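Twin-arginine translocation pathway signal protein (Burkholderia phytofirmans, PDB 2RJO) probably serves as a periplasmic solute-binding protein that captures a sugar such as galactose. Local coordinates at residues A[114-125]-A[249-259]; A[277-287]-A[314-323]. All blocks are in the same frame, centred on the assembly; numbering follows the deposited sequence.

Interaction 1. Residues A[114-125]-A[249-259]; sequences LSYDGVAYGEET and VDWDPFWLGGI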
# COMPACT_ATOMS: atom_id res chain seq x y z
N LEU A 114 9.32 -4.77 -2.10
CA LEU A 114 9.24 -3.32 -2.07
C LEU A 114 8.32 -2.88 -0.95
O LEU A 114 7.32 -3.53 -0.67
CB LEU A 114 8.70 -2.78 -3.39
CG LEU A 114 9.45 -3.18 -4.67
CD1 LEU A 114 8.78 -2.47 -5.83
CD2 LEU A 114 10.92 -2.80 -4.58
N SER A 115 8.66 -1.78 -0.30
CA SER A 115 7.84 -1.30 0.79
C SER A 115 8.19 0.14 1.12
O SER A 115 9.05 0.74 0.48
CB SER A 115 8.03 -2.18 2.02
OG SER A 115 7.10 -1.86 3.04
N TYR A 116 7.50 0.69 2.11
CA TYR A 116 7.75 2.04 2.55
C TYR A 116 7.79 1.98 4.06
O TYR A 116 7.25 1.04 4.66
CB TYR A 116 6.63 2.97 2.11
CG TYR A 116 6.54 3.15 0.62
CD1 TYR A 116 6.93 4.34 0.03
CD2 TYR A 116 6.01 2.15 -0.19
CE1 TYR A 116 6.80 4.53 -1.35
CE2 TYR A 116 5.87 2.33 -1.56
CZ TYR A 116 6.26 3.53 -2.13
OH TYR A 116 6.12 3.73 -3.49
N ASP A 117 8.42 2.98 4.67
CA ASP A 117 8.55 3.08 6.11
C ASP A 117 7.23 3.51 6.74
O ASP A 117 6.99 4.71 6.93
CB ASP A 117 9.65 4.10 6.44
CG ASP A 117 9.90 4.23 7.92
OD1 ASP A 117 9.06 3.79 8.73
OD2 ASP A 117 10.96 4.79 8.27
N GLY A 118 6.39 2.54 7.09
CA GLY A 118 5.09 2.85 7.67
C GLY A 118 5.14 3.53 9.03
O GLY A 118 4.20 4.25 9.41
N VAL A 119 6.22 3.31 9.78
CA VAL A 119 6.35 3.92 11.10
C VAL A 119 6.59 5.41 10.94
O VAL A 119 6.01 6.22 11.67
CB VAL A 119 7.54 3.32 11.89
CG1 VAL A 119 7.56 3.88 13.32
CG2 VAL A 119 7.44 1.80 11.91
N ALA A 120 7.43 5.78 9.98
CA ALA A 120 7.74 7.18 9.74
C ALA A 120 6.53 7.94 9.20
O ALA A 120 6.12 8.94 9.77
CB ALA A 120 8.91 7.29 8.78
N TYR A 121 5.97 7.45 8.10
CA TYR A 121 4.83 8.10 7.49
C TYR A 121 3.59 8.09 8.37
O TYR A 121 2.81 9.04 8.35
CB TYR A 121 4.52 7.45 6.14
CG TYR A 121 5.59 7.73 5.12
CD1 TYR A 121 5.81 9.02 4.65
CD2 TYR A 121 6.41 6.71 4.66
CE1 TYR A 121 6.83 9.28 3.73
CE2 TYR A 121 7.43 6.96 3.75
CZ TYR A 121 7.63 8.25 3.29
OH TYR A 121 8.64 8.48 2.37
N GLY A 122 3.40 7.03 9.15
CA GLY A 122 2.25 6.97 10.04
C GLY A 122 2.37 8.06 11.08
O GLY A 122 1.39 8.72 11.45
N GLU A 123 3.60 8.26 11.55
CA GLU A 123 3.88 9.29 12.53
C GLU A 123 3.74 10.65 11.86
O GLU A 123 3.39 11.63 12.50
CB GLU A 123 5.29 9.12 13.10
CG GLU A 123 5.81 10.34 13.85
CD GLU A 123 6.93 10.00 14.83
OE1 GLU A 123 7.85 9.23 14.44
OE2 GLU A 123 6.89 10.51 15.97
N GLU A 124 4.00 10.69 10.56
CA GLU A 124 3.91 11.94 9.81
C GLU A 124 2.47 12.44 9.69
O GLU A 124 2.19 13.60 9.98
CB GLU A 124 4.49 11.78 8.41
CG GLU A 124 5.76 12.57 8.18
CD GLU A 124 5.86 13.15 6.78
OE1 GLU A 124 5.80 12.39 5.80
OE2 GLU A 124 6.01 14.39 6.66
N THR A 125 1.57 11.56 9.27
CA THR A 125 0.16 11.93 9.11
C THR A 125 -0.48 12.20 10.47
O THR A 125 -1.33 13.08 10.61
CB THR A 125 -0.64 10.82 8.37
OG1 THR A 125 -0.75 9.66 9.20
CG2 THR A 125 0.04 10.45 7.07
N VAL A 249 -0.52 10.07 2.12
CA VAL A 249 0.83 9.79 1.66
C VAL A 249 0.73 9.02 0.36
O VAL A 249 0.05 7.99 0.28
CB VAL A 249 1.62 8.99 2.72
CG1 VAL A 249 3.06 8.79 2.25
CG2 VAL A 249 1.61 9.73 4.06
N ASP A 250 1.38 9.52 -0.68
CA ASP A 250 1.33 8.89 -1.99
C ASP A 250 2.43 7.85 -2.21
O ASP A 250 3.62 8.20 -2.25
CB ASP A 250 1.38 9.96 -3.07
CG ASP A 250 0.93 9.45 -4.42
OD1 ASP A 250 0.47 8.29 -4.50
OD2 ASP A 250 1.02 10.22 -5.40
N TRP A 251 2.02 6.59 -2.32
CA TRP A 251 2.94 5.46 -2.53
C TRP A 251 3.10 5.27 -4.03
O TRP A 251 3.99 4.57 -4.49
CB TRP A 251 2.36 4.16 -1.97
CG TRP A 251 1.77 4.21 -0.58
CD1 TRP A 251 0.54 3.76 -0.21
CD2 TRP A 251 2.43 4.60 0.63
NE1 TRP A 251 0.39 3.84 1.15
CE2 TRP A 251 1.53 4.35 1.70
CE3 TRP A 251 3.69 5.14 0.93
CZ2 TRP A 251 1.86 4.63 3.03
CZ3 TRP A 251 4.01 5.41 2.26
CH2 TRP A 251 3.10 5.15 3.30
N ASP A 252 2.21 5.89 -4.79
CA ASP A 252 2.22 5.79 -6.24
C ASP A 252 1.99 4.33 -6.63
O ASP A 252 2.88 3.64 -7.11
CB ASP A 252 3.55 6.27 -6.80
CG ASP A 252 3.44 6.71 -8.23
OD1 ASP A 252 2.46 6.30 -8.90
OD2 ASP A 252 4.34 7.45 -8.69
N PRO A 253 0.76 3.83 -6.39
CA PRO A 253 0.40 2.45 -6.72
C PRO A 253 0.61 2.17 -8.20
O PRO A 253 1.06 1.09 -8.57
CB PRO A 253 -1.06 2.36 -6.27
CG PRO A 253 -1.53 3.79 -6.26
CD PRO A 253 -0.34 4.52 -5.71
N PHE A 254 0.29 3.14 -9.05
CA PHE A 254 0.49 2.97 -10.48
C PHE A 254 1.94 2.53 -10.71
O PHE A 254 2.20 1.49 -11.30
CB PHE A 254 0.24 4.28 -11.20
CG PHE A 254 0.44 4.21 -12.68
CD1 PHE A 254 -0.62 3.89 -13.53
CD2 PHE A 254 1.69 4.45 -13.24
CE1 PHE A 254 -0.44 3.82 -14.92
CE2 PHE A 254 1.89 4.39 -14.62
CZ PHE A 254 0.82 4.07 -15.46
N TRP A 255 2.88 3.34 -10.25
CA TRP A 255 4.30 3.04 -10.39
C TRP A 255 4.65 1.68 -9.75
O TRP A 255 5.38 0.88 -10.34
CB TRP A 255 5.14 4.13 -9.73
CG TRP A 255 6.60 3.84 -9.76
CD1 TRP A 255 7.44 3.95 -10.82
CD2 TRP A 255 7.39 3.33 -8.68
NE1 TRP A 255 8.71 3.55 -10.48
CE2 TRP A 255 8.70 3.16 -9.16
CE3 TRP A 255 7.11 3.00 -7.34
CZ2 TRP A 255 9.74 2.68 -8.36
CZ3 TRP A 255 8.15 2.51 -6.54
CH2 TRP A 255 9.44 2.36 -7.06
N LEU A 256 4.15 1.44 -8.55
CA LEU A 256 4.42 0.19 -7.86
C LEU A 256 4.00 -1.00 -8.71
O LEU A 256 4.73 -1.98 -8.82
CB LEU A 256 3.67 0.13 -6.53
CG LEU A 256 4.35 0.78 -5.33
CD1 LEU A 256 3.37 0.91 -4.18
CD2 LEU A 256 5.55 -0.07 -4.95
N GLY A 257 2.82 -0.90 -9.31
CA GLY A 257 2.30 -1.97 -10.15
C GLY A 257 3.15 -2.33 -11.35
O GLY A 257 3.28 -3.51 -11.70
N GLY A 258 3.72 -1.32 -12.00
CA GLY A 258 4.54 -1.55 -13.16
C GLY A 258 5.99 -1.88 -12.86
O GLY A 258 6.55 -2.79 -13.46
N ILE A 259 6.59 -1.13 -11.94
CA ILE A 259 7.98 -1.35 -11.59
C ILE A 259 8.23 -2.77 -11.04
O ILE A 259 9.23 -3.39 -11.38
CB ILE A 259 8.47 -0.31 -10.56
CG1 ILE A 259 9.97 -0.06 -10.73
CG2 ILE A 259 8.19 -0.80 -9.13
CD1 ILE A 259 10.36 0.47 -12.09
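Three aromatic rings, Y116, W251 and Y121, cluster where the two segments meet, with W251 between the tyrosines and turned differently to each. Toward Y121 the indole presents the edge of its six-membered ring, an offset edge-to-face pair with planes at 81° and W251 CZ3 3.6 Å from Y121 CD2. The Y116 ring lies oblique to the same indole at 48°, W251 CE3 over the rim of its face and 3.5 Å from Y116 CD1. Y116 CG stands anti to its carbonyl carbon (chi1 -66°), which carries the phenol along the tryptophan until Y116 OH sits only 2.5 Å from W251 O, an unusually short approach. Each segment is a strand running into a helix, the β-α unit of a periplasmic binding protein, and W251 touches the bound galactose between the lobes, with W95 edge-to-face against it. Both helices are N-capped: D117 OD1 accepts from A120 N, and D252 OD1 from W255 N. Beyond Y121, V249 CG1 makes an off-centre CH-pi contact with its ring, while V249 CG2 presses tightly on T125 CG2 at 3.5 Å. Beyond Y116, L256 CD1 meets the ring edge and I259 CG2 reaches L114 CD1 at 3.7 Å.

Interaction 2. Residues A[277-287]-A[314-323]; sequences LPKDRRESFCT and YARVAGPVVY. With SO4 (sulfate ion), chain F.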
# COMPACT_ATOMS: atom_id res chain seq x y z
N LEU A 277 23.51 -7.42 -6.45
CA LEU A 277 22.82 -6.20 -6.03
C LEU A 277 22.96 -5.90 -4.54
O LEU A 277 23.03 -6.81 -3.72
CB LEU A 277 21.33 -6.28 -6.35
CG LEU A 277 20.74 -5.95 -7.71
CD1 LEU A 277 21.43 -6.75 -8.78
CD2 LEU A 277 19.25 -6.27 -7.69
N PRO A 278 23.02 -4.61 -4.18
CA PRO A 278 23.13 -4.30 -2.75
C PRO A 278 21.82 -4.77 -2.12
O PRO A 278 20.83 -4.99 -2.84
CB PRO A 278 23.27 -2.78 -2.74
CG PRO A 278 23.93 -2.48 -4.05
CD PRO A 278 23.19 -3.40 -5.00
N LYS A 279 21.81 -4.92 -0.81
CA LYS A 279 20.61 -5.37 -0.11
C LYS A 279 19.45 -4.39 -0.28
O LYS A 279 18.31 -4.81 -0.45
CB LYS A 279 20.92 -5.55 1.39
CG LYS A 279 22.22 -6.30 1.69
CD LYS A 279 22.08 -7.81 1.59
CE LYS A 279 21.33 -8.37 2.78
NZ LYS A 279 22.04 -8.15 4.09
N ASP A 280 19.74 -3.08 -0.26
CA ASP A 280 18.69 -2.08 -0.41
C ASP A 280 18.04 -2.05 -1.78
O ASP A 280 17.11 -1.26 -2.02
CB ASP A 280 19.20 -0.68 -0.04
CG ASP A 280 20.48 -0.32 -0.75
OD1 ASP A 280 20.55 0.79 -1.32
OD2 ASP A 280 21.42 -1.14 -0.73
N ARG A 281 18.51 -2.91 -2.68
CA ARG A 281 17.93 -3.01 -4.02
C ARG A 281 17.17 -4.33 -4.12
O ARG A 281 16.48 -4.59 -5.11
CB ARG A 281 19.01 -2.91 -5.09
CG ARG A 281 19.60 -1.51 -5.15
CD ARG A 281 20.49 -1.30 -6.33
NE ARG A 281 20.76 0.12 -6.52
CZ ARG A 281 21.41 0.62 -7.56
NH1 ARG A 281 21.88 -0.19 -8.50
NH2 ARG A 281 21.57 1.93 -7.67
N ARG A 282 17.29 -5.13 -3.07
CA ARG A 282 16.62 -6.43 -2.96
C ARG A 282 15.40 -6.27 -2.05
O ARG A 282 14.33 -6.81 -2.35
CB ARG A 282 17.59 -7.46 -2.39
CG ARG A 282 18.37 -8.22 -3.45
CD ARG A 282 17.43 -9.21 -4.13
NE ARG A 282 18.16 -10.17 -4.94
CZ ARG A 282 17.81 -11.43 -5.14
NH1 ARG A 282 16.72 -11.93 -4.57
NH2 ARG A 282 18.55 -12.20 -5.92
N GLU A 283 15.58 -5.55 -0.95
CA GLU A 283 14.51 -5.25 0.00
C GLU A 283 14.62 -3.75 0.19
O GLU A 283 15.51 -3.26 0.89
CB GLU A 283 14.74 -5.95 1.34
CG GLU A 283 14.46 -7.43 1.33
CD GLU A 283 14.39 -8.03 2.72
OE1 GLU A 283 14.68 -7.30 3.69
OE2 GLU A 283 14.05 -9.23 2.85
N SER A 284 13.72 -3.01 -0.45
CA SER A 284 13.77 -1.55 -0.42
C SER A 284 12.61 -0.81 0.23
O SER A 284 11.46 -1.24 0.16
CB SER A 284 13.92 -1.03 -1.85
OG SER A 284 14.73 -1.88 -2.65
N PHE A 285 12.93 0.30 0.88
CA PHE A 285 11.92 1.18 1.43
C PHE A 285 11.98 2.21 0.32
O PHE A 285 13.07 2.64 -0.04
CB PHE A 285 12.36 1.83 2.75
CG PHE A 285 11.75 1.20 3.96
CD1 PHE A 285 12.19 1.56 5.23
CD2 PHE A 285 10.75 0.24 3.84
CE1 PHE A 285 11.64 0.97 6.37
CE2 PHE A 285 10.19 -0.35 4.97
CZ PHE A 285 10.63 0.02 6.24
N CYS A 286 10.84 2.60 -0.24
CA CYS A 286 10.86 3.56 -1.33
C CYS A 286 10.48 4.96 -0.87
O CYS A 286 9.96 5.14 0.23
CB CYS A 286 9.92 3.11 -2.45
SG CYS A 286 10.19 1.40 -2.95
N THR A 287 10.75 5.94 -1.71
CA THR A 287 10.43 7.32 -1.37
C THR A 287 8.97 7.57 -1.70
O THR A 287 8.51 7.20 -2.77
CB THR A 287 11.29 8.31 -2.17
OG1 THR A 287 12.67 8.13 -1.81
CG2 THR A 287 10.88 9.74 -1.88
N TYR A 314 15.80 1.48 -9.87
CA TYR A 314 16.06 1.91 -8.49
C TYR A 314 16.03 3.41 -8.27
O TYR A 314 16.70 3.94 -7.38
CB TYR A 314 17.43 1.36 -8.03
CG TYR A 314 17.67 -0.04 -8.50
CD1 TYR A 314 16.92 -1.10 -8.00
CD2 TYR A 314 18.60 -0.30 -9.51
CE1 TYR A 314 17.05 -2.39 -8.51
CE2 TYR A 314 18.74 -1.59 -10.03
CZ TYR A 314 17.96 -2.63 -9.53
OH TYR A 314 18.06 -3.89 -10.06
N ALA A 315 15.23 4.10 -9.07
CA ALA A 315 15.12 5.54 -8.98
C ALA A 315 14.48 6.04 -7.68
O ALA A 315 14.72 7.17 -7.26
CB ALA A 315 14.32 6.07 -10.17
N ARG A 316 13.69 5.18 -7.03
CA ARG A 316 13.00 5.57 -5.79
C ARG A 316 13.40 4.81 -4.54
O ARG A 316 12.61 4.69 -3.60
CB ARG A 316 11.50 5.43 -5.99
CG ARG A 316 10.98 6.12 -7.23
CD ARG A 316 9.48 6.19 -7.27
NE ARG A 316 9.02 6.68 -8.56
CZ ARG A 316 7.77 7.08 -8.80
NH1 ARG A 316 6.86 7.04 -7.83
NH2 ARG A 316 7.42 7.52 -10.01
N VAL A 317 14.61 4.28 -4.51
CA VAL A 317 15.07 3.54 -3.36
C VAL A 317 15.52 4.53 -2.29
O VAL A 317 16.49 5.26 -2.49
CB VAL A 317 16.26 2.62 -3.74
CG1 VAL A 317 16.67 1.78 -2.54
CG2 VAL A 317 15.87 1.74 -4.90
N ALA A 318 14.80 4.58 -1.18
CA ALA A 318 15.15 5.47 -0.08
C ALA A 318 16.19 4.77 0.79
O ALA A 318 17.09 5.41 1.33
CB ALA A 318 13.92 5.82 0.76
N GLY A 319 16.06 3.46 0.91
CA GLY A 319 17.00 2.68 1.70
C GLY A 319 16.48 1.26 1.84
O GLY A 319 15.45 0.92 1.27
N PRO A 320 17.18 0.39 2.59
CA PRO A 320 16.70 -0.98 2.74
C PRO A 320 15.55 -1.03 3.73
O PRO A 320 15.37 -0.09 4.51
CB PRO A 320 17.93 -1.73 3.26
CG PRO A 320 18.60 -0.69 4.10
CD PRO A 320 18.49 0.56 3.24
N VAL A 321 14.76 -2.10 3.70
CA VAL A 321 13.67 -2.20 4.65
C VAL A 321 14.32 -2.38 6.01
O VAL A 321 15.36 -3.04 6.11
CB VAL A 321 12.75 -3.41 4.35
CG1 VAL A 321 12.20 -3.30 2.92
CG2 VAL A 321 13.52 -4.70 4.53
N VAL A 322 13.72 -1.79 7.04
CA VAL A 322 14.26 -1.91 8.38
C VAL A 322 13.25 -2.64 9.24
O VAL A 322 12.05 -2.62 8.94
CB VAL A 322 14.53 -0.52 9.02
CG1 VAL A 322 15.40 0.31 8.11
CG2 VAL A 322 13.21 0.19 9.29
N TYR A 323 13.72 -3.30 10.29
CA TYR A 323 12.85 -4.03 11.19
C TYR A 323 13.16 -3.62 12.62
O TYR A 323 14.31 -3.66 13.04
CB TYR A 323 13.08 -5.54 11.04
CG TYR A 323 13.04 -6.07 9.62
CD1 TYR A 323 14.20 -6.12 8.85
CD2 TYR A 323 11.86 -6.58 9.08
CE1 TYR A 323 14.18 -6.68 7.56
CE2 TYR A 323 11.83 -7.15 7.81
CZ TYR A 323 13.00 -7.20 7.05
OH TYR A 323 12.98 -7.79 5.80
S SO4 F . 4.57 9.18 -11.63
O1 SO4 F . 4.45 7.75 -12.03
O2 SO4 F . 5.22 9.95 -12.73
O3 SO4 F . 5.38 9.30 -10.39
O4 SO4 F . 3.22 9.74 -11.37
O HOH W 1 6.89 6.43 -4.55
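F285 and G319 are bonded through their backbones at the heart of an antiparallel pair, strands 283-286 and 317-320. F285 N points almost straight at G319 O (2.6 Å, 177° at the hydrogen), while F285 O accepts from both A318 N, at 2.8 Å, and G319 N. T287 N to R316 O and V321 N to E283 O extend the ladder at its two ends. A318 and G319 both face F285, a classic beta bulge that shifts the register before C286; the hydrogen bonds join the short strand 317-320 to strand 283-291 in the mixed sheet of the periplasmic binding protein fold. Among aromatic contacts, the F285 ring takes V321 CA squarely over its centre, 3.8 Å from the centroid, and V322 CG2 comes within 3.4 Å of F285 CE1. Y314 is covered on one face by R281, whose chain, extended from CG to NE, sets CD over the ring centre and lays the guanidinium at 16° to it, R281 NH1 3.4 Å from Y314 CD2. Of the polar side chains, Y323 OH donates to E283 OE1 (2.8 Å) from above the carboxylate plane, while E283 OE2 bonds H102 and K97 also bonds Y323 OH. S284 OG donates to D280 O. R316 NH2 holds O3 of a sulfate, probably from the crystallisation liquor, at 2.7 Å.

The centres of interactions 1 and 2 lie about 12 Å apart, and both reach the same mixed sheet, in which strand 283-291 pairs in parallel with 110-115 and antiparallel with 248-250. Along the chain they come in series: interaction 1 closes within helix 253-268, and interaction 2 opens in the loop leading into the next strand, 283-291. They touch directly through a probable hydrogen bond from C286 N to S115 O (2.7 Å) and a salt bridge between D252 OD2 and R316 NH1 (2.7 Å). Interaction 1 lies near the centre of the chain, beside the galactose, whereas interaction 2 fastens the C-terminal segment farther out, F285 being about 12 Å from the sugar measured from its side chain.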